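Local atomic coordinates of uncharacterized protein (Bombyx mori, PDB entry 5AZ0), a protein that probably catalyses the NAD(P)H-dependent reduction of carbonyl compounds, as an aldo-keto reductase built on a TIM barrel. Residues E16-G21 against D98-T103; L55-Y60 against S282-N287; Y66-T71 against V273-T278. One frame throughout, in Å; residues are numbered along the deposited sequence.

Contact 1: E16-G21 against D98-T103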
# COMPACT_ATOMS: atom_id res chain seq x y z
N GLU A 16 12.58 -2.62 10.43
CA GLU A 16 11.90 -3.74 9.74
C GLU A 16 10.51 -3.41 9.33
O GLU A 16 9.81 -2.73 10.06
CB GLU A 16 11.72 -4.91 10.77
CG GLU A 16 13.05 -5.47 11.12
CD GLU A 16 12.98 -6.79 11.85
OE1 GLU A 16 12.17 -6.95 12.77
OE2 GLU A 16 13.79 -7.59 11.47
N ILE A 17 10.07 -4.00 8.24
CA ILE A 17 8.73 -3.92 7.82
C ILE A 17 8.20 -5.34 7.53
O ILE A 17 8.81 -6.05 6.78
CB ILE A 17 8.58 -3.03 6.61
CG1 ILE A 17 7.07 -2.81 6.32
CG2 ILE A 17 9.29 -3.55 5.36
CD1 ILE A 17 6.82 -1.66 5.34
N PRO A 18 7.07 -5.72 8.13
CA PRO A 18 6.53 -7.07 7.86
C PRO A 18 6.10 -7.19 6.43
O PRO A 18 5.43 -6.26 5.88
CB PRO A 18 5.31 -7.18 8.82
CG PRO A 18 5.64 -6.24 9.96
CD PRO A 18 6.37 -5.08 9.28
N ALA A 19 6.41 -8.35 5.85
CA ALA A 19 6.23 -8.61 4.40
C ALA A 19 4.82 -8.69 3.93
O ALA A 19 4.55 -8.68 2.71
CB ALA A 19 6.90 -9.87 4.05
N LEU A 20 3.89 -8.75 4.88
CA LEU A 20 2.48 -8.69 4.58
C LEU A 20 1.84 -7.69 5.51
O LEU A 20 2.23 -7.57 6.67
CB LEU A 20 1.91 -10.05 4.80
CG LEU A 20 0.48 -10.37 4.43
CD1 LEU A 20 0.43 -10.55 2.93
CD2 LEU A 20 0.13 -11.70 5.14
N GLY A 21 0.94 -6.88 4.97
CA GLY A 21 0.20 -5.87 5.71
C GLY A 21 -1.30 -5.97 5.48
O GLY A 21 -1.75 -6.43 4.42
N ASP A 98 5.19 -3.58 18.87
CA ASP A 98 5.17 -4.75 17.99
C ASP A 98 4.53 -4.40 16.64
O ASP A 98 4.58 -5.23 15.74
CB ASP A 98 4.34 -5.88 18.64
CG ASP A 98 4.88 -6.27 20.07
OD1 ASP A 98 6.10 -6.29 20.29
OD2 ASP A 98 4.04 -6.46 20.96
N LEU A 99 3.78 -3.30 16.58
CA LEU A 99 2.99 -3.01 15.41
C LEU A 99 3.79 -2.10 14.45
O LEU A 99 4.53 -1.27 14.91
CB LEU A 99 1.72 -2.32 15.80
CG LEU A 99 0.82 -3.16 16.67
CD1 LEU A 99 -0.33 -2.28 17.17
CD2 LEU A 99 0.29 -4.32 15.87
N PHE A 100 3.56 -2.29 13.15
CA PHE A 100 4.03 -1.43 12.11
C PHE A 100 2.82 -0.77 11.50
O PHE A 100 2.07 -1.43 10.81
CB PHE A 100 4.76 -2.24 11.03
CG PHE A 100 5.53 -1.38 10.07
CD1 PHE A 100 4.87 -0.68 9.01
CD2 PHE A 100 6.87 -1.17 10.28
CE1 PHE A 100 5.59 0.17 8.19
CE2 PHE A 100 7.62 -0.32 9.47
CZ PHE A 100 6.99 0.33 8.41
N ILE A 101 2.64 0.54 11.72
CA ILE A 101 1.46 1.24 11.25
C ILE A 101 1.83 2.35 10.29
O ILE A 101 2.69 3.16 10.56
CB ILE A 101 0.70 1.85 12.45
CG1 ILE A 101 0.24 0.72 13.38
CG2 ILE A 101 -0.50 2.68 11.99
CD1 ILE A 101 -0.23 1.27 14.72
N THR A 102 1.20 2.32 9.15
CA THR A 102 1.46 3.28 8.04
C THR A 102 0.26 4.19 7.83
O THR A 102 -0.89 3.72 7.85
CB THR A 102 1.69 2.52 6.72
OG1 THR A 102 2.89 1.78 6.79
CG2 THR A 102 1.86 3.50 5.53
N THR A 103 0.48 5.48 7.66
CA THR A 103 -0.56 6.35 7.14
C THR A 103 0.01 7.20 5.97
O THR A 103 1.16 7.03 5.60
CB THR A 103 -1.27 7.21 8.21
OG1 THR A 103 -2.43 7.81 7.60
CG2 THR A 103 -0.39 8.30 8.73
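I17 spreads its side chain over one face of the F100 ring. Its CG1 stands 3.8 Å from the ring centroid of F100 and only 13° off the ring normal, a CH-pi contact centred on the ring, and its CD1 runs on to 3.6 Å from F100 CE1. P18 takes the root of the same side chain, with its CD 3.7 Å from F100 CB. The main chain joins in through E16 O, which approaches F100 CE2 obliquely at 3.3 Å. With CG anti to the backbone N (chi1 -167°), the ring of F100 extends toward strand 16-18. The short axes of strands 16-18 and 100-103 pass 8.2 Å apart at 85°, so the strands do not pair here, and the F100 side chain makes the junction.

Further out, the rings of H68 and F100 meet, and H68 ND1 bonds to P18 O. I17 is paired through its backbone with F9 in the hairpin of strands 8-10 and 16-18, which, as in other aldo-keto reductases, covers the N-terminal end of the barrel. An alanine in place of F100 would remove the ring and would probably open a gap beneath I17 and leave H68 without its aromatic neighbour. The hairpin therefore meets strand 100-103 through apolar and CH-pi contacts, and E16 O may be mildly attracted to the slightly positive ring hydrogens.

Contact 2: L55-Y60 against S282-N287. With ACT (acetate ion), chain K.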
# COMPACT_ATOMS: atom_id res chain seq x y z
N LEU A 55 -13.00 -4.07 10.79
CA LEU A 55 -12.46 -3.92 12.15
C LEU A 55 -12.39 -5.20 12.90
O LEU A 55 -11.41 -5.50 13.57
CB LEU A 55 -13.33 -2.95 12.94
CG LEU A 55 -13.40 -1.56 12.35
CD1 LEU A 55 -14.32 -0.70 13.23
CD2 LEU A 55 -12.01 -0.98 12.16
N ASP A 56 -13.45 -5.98 12.80
CA ASP A 56 -13.48 -7.33 13.36
C ASP A 56 -12.43 -8.22 12.69
O ASP A 56 -11.68 -8.90 13.39
CB ASP A 56 -14.93 -7.89 13.24
CG ASP A 56 -15.11 -9.23 13.88
OD1 ASP A 56 -14.60 -9.47 15.01
OD2 ASP A 56 -15.73 -10.08 13.20
N ALA A 57 -12.29 -8.18 11.35
CA ALA A 57 -11.18 -9.00 10.72
C ALA A 57 -9.77 -8.45 11.08
O ALA A 57 -8.81 -9.23 11.27
CB ALA A 57 -11.41 -9.13 9.22
N LEU A 58 -9.68 -7.14 11.38
CA LEU A 58 -8.40 -6.57 11.93
C LEU A 58 -8.02 -7.14 13.28
O LEU A 58 -6.84 -7.57 13.54
CB LEU A 58 -8.41 -5.03 11.94
CG LEU A 58 -7.19 -4.28 12.53
CD1 LEU A 58 -5.86 -4.71 11.94
CD2 LEU A 58 -7.43 -2.80 12.30
N SER A 59 -9.03 -7.22 14.15
CA SER A 59 -8.80 -7.75 15.49
C SER A 59 -8.35 -9.16 15.40
O SER A 59 -7.35 -9.60 16.03
CB SER A 59 -10.13 -7.65 16.35
OG SER A 59 -9.90 -8.28 17.61
N TYR A 60 -9.06 -9.94 14.59
CA TYR A 60 -8.64 -11.33 14.29
C TYR A 60 -7.19 -11.36 13.72
O TYR A 60 -6.30 -12.13 14.19
CB TYR A 60 -9.70 -11.97 13.30
CG TYR A 60 -9.32 -13.35 12.83
CD1 TYR A 60 -9.46 -14.49 13.66
CD2 TYR A 60 -8.73 -13.55 11.55
CE1 TYR A 60 -9.07 -15.76 13.22
CE2 TYR A 60 -8.33 -14.81 11.12
CZ TYR A 60 -8.50 -15.92 11.93
OH TYR A 60 -8.11 -17.16 11.42
N SER A 282 -11.33 -15.77 7.07
CA SER A 282 -10.67 -16.95 6.46
C SER A 282 -9.64 -16.45 5.41
O SER A 282 -8.58 -17.02 5.30
CB SER A 282 -11.69 -17.94 5.86
OG SER A 282 -12.69 -17.23 5.18
N ARG A 283 -9.96 -15.40 4.66
CA ARG A 283 -8.99 -14.79 3.72
C ARG A 283 -7.79 -14.19 4.43
O ARG A 283 -6.64 -14.43 4.06
CB ARG A 283 -9.71 -13.82 2.83
CG ARG A 283 -10.48 -14.59 1.75
CD ARG A 283 -11.48 -13.68 1.09
NE ARG A 283 -12.31 -14.32 0.07
CZ ARG A 283 -13.50 -13.87 -0.34
NH1 ARG A 283 -14.07 -12.78 0.19
NH2 ARG A 283 -14.16 -14.53 -1.29
N VAL A 284 -8.04 -13.55 5.57
CA VAL A 284 -6.97 -13.05 6.40
C VAL A 284 -6.05 -14.15 6.74
O VAL A 284 -4.83 -14.04 6.63
CB VAL A 284 -7.51 -12.41 7.69
CG1 VAL A 284 -6.43 -12.06 8.67
CG2 VAL A 284 -8.28 -11.17 7.36
N LEU A 285 -6.60 -15.26 7.18
CA LEU A 285 -5.74 -16.39 7.57
C LEU A 285 -4.97 -17.01 6.38
O LEU A 285 -3.78 -17.37 6.46
CB LEU A 285 -6.62 -17.48 8.22
CG LEU A 285 -5.92 -18.76 8.64
CD1 LEU A 285 -4.71 -18.47 9.48
CD2 LEU A 285 -6.91 -19.75 9.31
N GLU A 286 -5.72 -17.21 5.32
CA GLU A 286 -5.21 -17.81 4.04
C GLU A 286 -4.06 -16.93 3.49
O GLU A 286 -2.96 -17.44 3.30
CB GLU A 286 -6.39 -17.91 3.06
CG GLU A 286 -6.19 -18.70 1.75
CD GLU A 286 -7.20 -18.33 0.64
OE1 GLU A 286 -8.23 -17.69 0.91
OE2 GLU A 286 -6.99 -18.69 -0.54
N ASN A 287 -4.29 -15.60 3.39
CA ASN A 287 -3.23 -14.65 2.94
C ASN A 287 -1.94 -14.73 3.69
O ASN A 287 -0.89 -14.49 3.10
CB ASN A 287 -3.73 -13.21 2.90
CG ASN A 287 -4.85 -13.05 1.95
OD1 ASN A 287 -5.03 -13.90 1.10
ND2 ASN A 287 -5.65 -12.02 2.09
C ACT K . -13.29 -9.55 1.11
O ACT K . -12.59 -10.39 0.49
OXT ACT K . -13.87 -9.91 2.12
CH3 ACT K . -13.42 -8.10 0.72
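Where the first and last helices of the (beta/alpha)8 barrel lie side by side, A57 and Y60 of helix 51-64 meet V284 and L285 of helix 281-287. The two short axes approach to 9.9 Å and cross at -39°. V284 divides its methyls between both partners: CG1, anti to the backbone N (chi1 172°), goes to 4.0 Å from Y60 CD2, while CG2 lies 4.2 Å from A57 CB. Both V284 CG1 and L285 CB come to the edge of the Y60 ring, near its plane. Beyond the ring, Y60 OH rests against the aliphatic side chain of L285, in van der Waals contact with its CB and CD2, each 3.5 Å from that oxygen.

On another side of helix 281-287, R283 extends to an acetate, NH1 making a weak bond of 2.8 Å to the acetate O. V279 N and T280 OG1 bind the same ion. In NADP-dependent members of the family this region holds the 2'-phosphate of the cofactor, and the acetate, probably from the crystallisation liquor, is consistent with such an anion pocket.

A salt bridge from D56 to K281 ties the two helices together again. Beneath them Y22 of strand 22-23 touches A57 and V284, and L58 packs against helix 78-90.

Contact 3: Y66-T71 against V273-T278. With ACT (acetate ion), chain H; ACT (acetate ion), chain K.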
# COMPACT_ATOMS: atom_id res chain seq x y z
N TYR A 66 -0.71 -10.81 12.57
CA TYR A 66 -0.43 -9.65 11.71
C TYR A 66 -0.00 -8.50 12.64
O TYR A 66 -0.58 -8.27 13.73
CB TYR A 66 -1.64 -9.22 10.95
CG TYR A 66 -2.04 -10.00 9.72
CD1 TYR A 66 -2.48 -11.35 9.78
CD2 TYR A 66 -2.11 -9.35 8.47
CE1 TYR A 66 -2.98 -11.99 8.61
CE2 TYR A 66 -2.55 -9.99 7.35
CZ TYR A 66 -3.01 -11.30 7.40
OH TYR A 66 -3.45 -11.83 6.16
N ARG A 67 1.04 -7.81 12.23
CA ARG A 67 1.54 -6.61 12.88
C ARG A 67 1.54 -5.33 12.04
O ARG A 67 1.56 -4.22 12.61
CB ARG A 67 2.92 -6.90 13.34
CG ARG A 67 3.01 -8.07 14.35
CD ARG A 67 2.25 -7.77 15.66
NE ARG A 67 2.26 -8.91 16.59
CZ ARG A 67 1.24 -9.76 16.77
NH1 ARG A 67 0.08 -9.65 16.11
NH2 ARG A 67 1.38 -10.72 17.66
N HIS A 68 1.42 -5.49 10.71
CA HIS A 68 1.52 -4.42 9.75
C HIS A 68 0.13 -4.02 9.32
O HIS A 68 -0.63 -4.81 8.77
CB HIS A 68 2.44 -4.87 8.57
CG HIS A 68 2.61 -3.90 7.45
ND1 HIS A 68 3.53 -4.14 6.44
CD2 HIS A 68 2.03 -2.69 7.16
CE1 HIS A 68 3.46 -3.17 5.54
NE2 HIS A 68 2.57 -2.28 5.95
N ILE A 69 -0.19 -2.74 9.57
CA ILE A 69 -1.46 -2.15 9.24
C ILE A 69 -1.26 -0.93 8.33
O ILE A 69 -0.59 0.01 8.70
CB ILE A 69 -2.17 -1.67 10.54
CG1 ILE A 69 -2.41 -2.80 11.51
CG2 ILE A 69 -3.53 -1.04 10.19
CD1 ILE A 69 -2.77 -2.27 12.90
N ASP A 70 -1.90 -0.92 7.17
CA ASP A 70 -1.71 0.12 6.17
C ASP A 70 -2.94 0.93 6.14
O ASP A 70 -4.04 0.39 5.89
CB ASP A 70 -1.48 -0.51 4.77
CG ASP A 70 -1.19 0.54 3.70
OD1 ASP A 70 -0.02 1.00 3.65
OD2 ASP A 70 -2.16 0.88 2.93
N THR A 71 -2.83 2.21 6.47
CA THR A 71 -3.97 3.03 6.32
C THR A 71 -3.59 4.38 5.73
O THR A 71 -2.47 4.56 5.32
CB THR A 71 -4.78 3.17 7.66
OG1 THR A 71 -6.10 3.65 7.34
CG2 THR A 71 -4.14 4.10 8.63
N VAL A 273 6.58 -6.47 -0.57
CA VAL A 273 5.65 -6.47 0.53
C VAL A 273 4.28 -6.39 -0.12
O VAL A 273 4.11 -5.62 -1.02
CB VAL A 273 5.87 -5.23 1.46
CG1 VAL A 273 4.77 -5.15 2.51
CG2 VAL A 273 7.29 -5.21 2.09
N SER A 274 3.31 -7.20 0.32
CA SER A 274 1.91 -7.14 -0.15
C SER A 274 0.96 -6.59 0.91
O SER A 274 1.08 -6.95 2.08
CB SER A 274 1.42 -8.52 -0.49
OG SER A 274 2.00 -8.87 -1.75
N ILE A 275 -0.01 -5.81 0.44
CA ILE A 275 -1.10 -5.25 1.22
C ILE A 275 -2.43 -5.67 0.59
O ILE A 275 -3.18 -4.87 0.02
CB ILE A 275 -1.15 -3.70 1.23
CG1 ILE A 275 0.19 -3.05 1.54
CG2 ILE A 275 -2.20 -3.21 2.26
CD1 ILE A 275 0.86 -3.47 2.80
N PRO A 276 -2.77 -6.95 0.72
CA PRO A 276 -4.13 -7.33 0.36
C PRO A 276 -5.19 -6.68 1.27
O PRO A 276 -4.91 -6.39 2.42
CB PRO A 276 -4.15 -8.81 0.59
CG PRO A 276 -3.15 -9.01 1.67
CD PRO A 276 -2.03 -8.04 1.38
N LYS A 277 -6.36 -6.42 0.69
CA LYS A 277 -7.49 -5.95 1.43
C LYS A 277 -8.58 -7.02 1.45
O LYS A 277 -9.02 -7.47 0.39
CB LYS A 277 -8.05 -4.66 0.87
CG LYS A 277 -9.12 -4.11 1.85
CD LYS A 277 -10.36 -3.63 1.16
CE LYS A 277 -11.23 -4.73 0.71
NZ LYS A 277 -11.90 -4.25 -0.52
N THR A 278 -9.01 -7.41 2.64
CA THR A 278 -10.18 -8.30 2.81
C THR A 278 -10.86 -7.98 4.13
O THR A 278 -10.22 -7.48 5.03
CB THR A 278 -9.76 -9.77 2.77
OG1 THR A 278 -10.91 -10.62 2.87
CG2 THR A 278 -8.76 -10.12 3.89
C ACT H . 4.85 -9.93 18.88
O ACT H . 4.86 -9.35 17.74
OXT ACT H . 3.80 -10.38 19.42
CH3 ACT H . 6.12 -10.09 19.66
C ACT K . -13.29 -9.55 1.11
O ACT K . -12.59 -10.39 0.49
OXT ACT K . -13.87 -9.91 2.12
CH3 ACT K . -13.42 -8.10 0.72
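The carboxylate of D70 is gripped at both oxygens, OD2 by a salt bridge from K104 and OD1 by a hydrogen bond from Q197, while its CB rests 3.8 Å from I275 CG2. This is the interior of the (beta/alpha)8 barrel, and the Asp-Lys pair is consistent with the one found in the active site of aldo-keto reductases. An acetate, probably from the crystallisation liquor, lies about 3 Å from the D70 side chain (nearest atoms).

I275 serves two residues of strand 68-70 with its two branches. With CG1 beside the backbone N (chi1 -48°), CG2 goes to D70 and CD1 to the imidazole of H68, 3.8 Å from NE2. In both cases the side chains cross at about a right angle. V273 adds its CG1, 3.8 Å from H68 CE1 and, like I275 CD1, oblique to the ring. The ND1 of H68 is turned to P18 O, which helps to set the ring's rotation. Strand 22-23 lies between strands 68-70 and 273-274, its Y22 bonded through the backbone to H68 and D70, so the apolar contacts here span the closure of the barrel.

Near the start of 66-71, R67 bends at chi2 and gives NH1 to Y66 O, 2.8 Å away and well above the carbonyl plane. Its NE and NH2 hold a different acetate side-on, NE to the acetate O at 2.9 Å and 166°, NH2 to OXT at 3.0 Å. At the end of 273-278, T278 OG1 bonds to T280 N and reaches, weakly, the O of the acetate also met by R283, at 2.9 Å.

In the fold
Along the chain the segments come in the order 16-21, 55-60, 66-71, 98-103, 273-278 and 282-287; contacts 2 and 3 join early segments to late ones, as closure of the barrel requires. Contacts 1 and 3 have centres 7 Å apart and share the sheet: strands 68-70 and 100-105 are neighbours, with F100 N 2.8 Å from R67 O in a probable hydrogen bond. Contact 2 lies on the helical layer, 10 Å from contact 3 and 15 Å from contact 1, centre to centre. Y66, just before strand 68-70, reaches this layer through a probable hydrogen bond, its OH 2.6 Å from V284 O. The probable cofactor-phosphate pocket borders contacts 2 and 3.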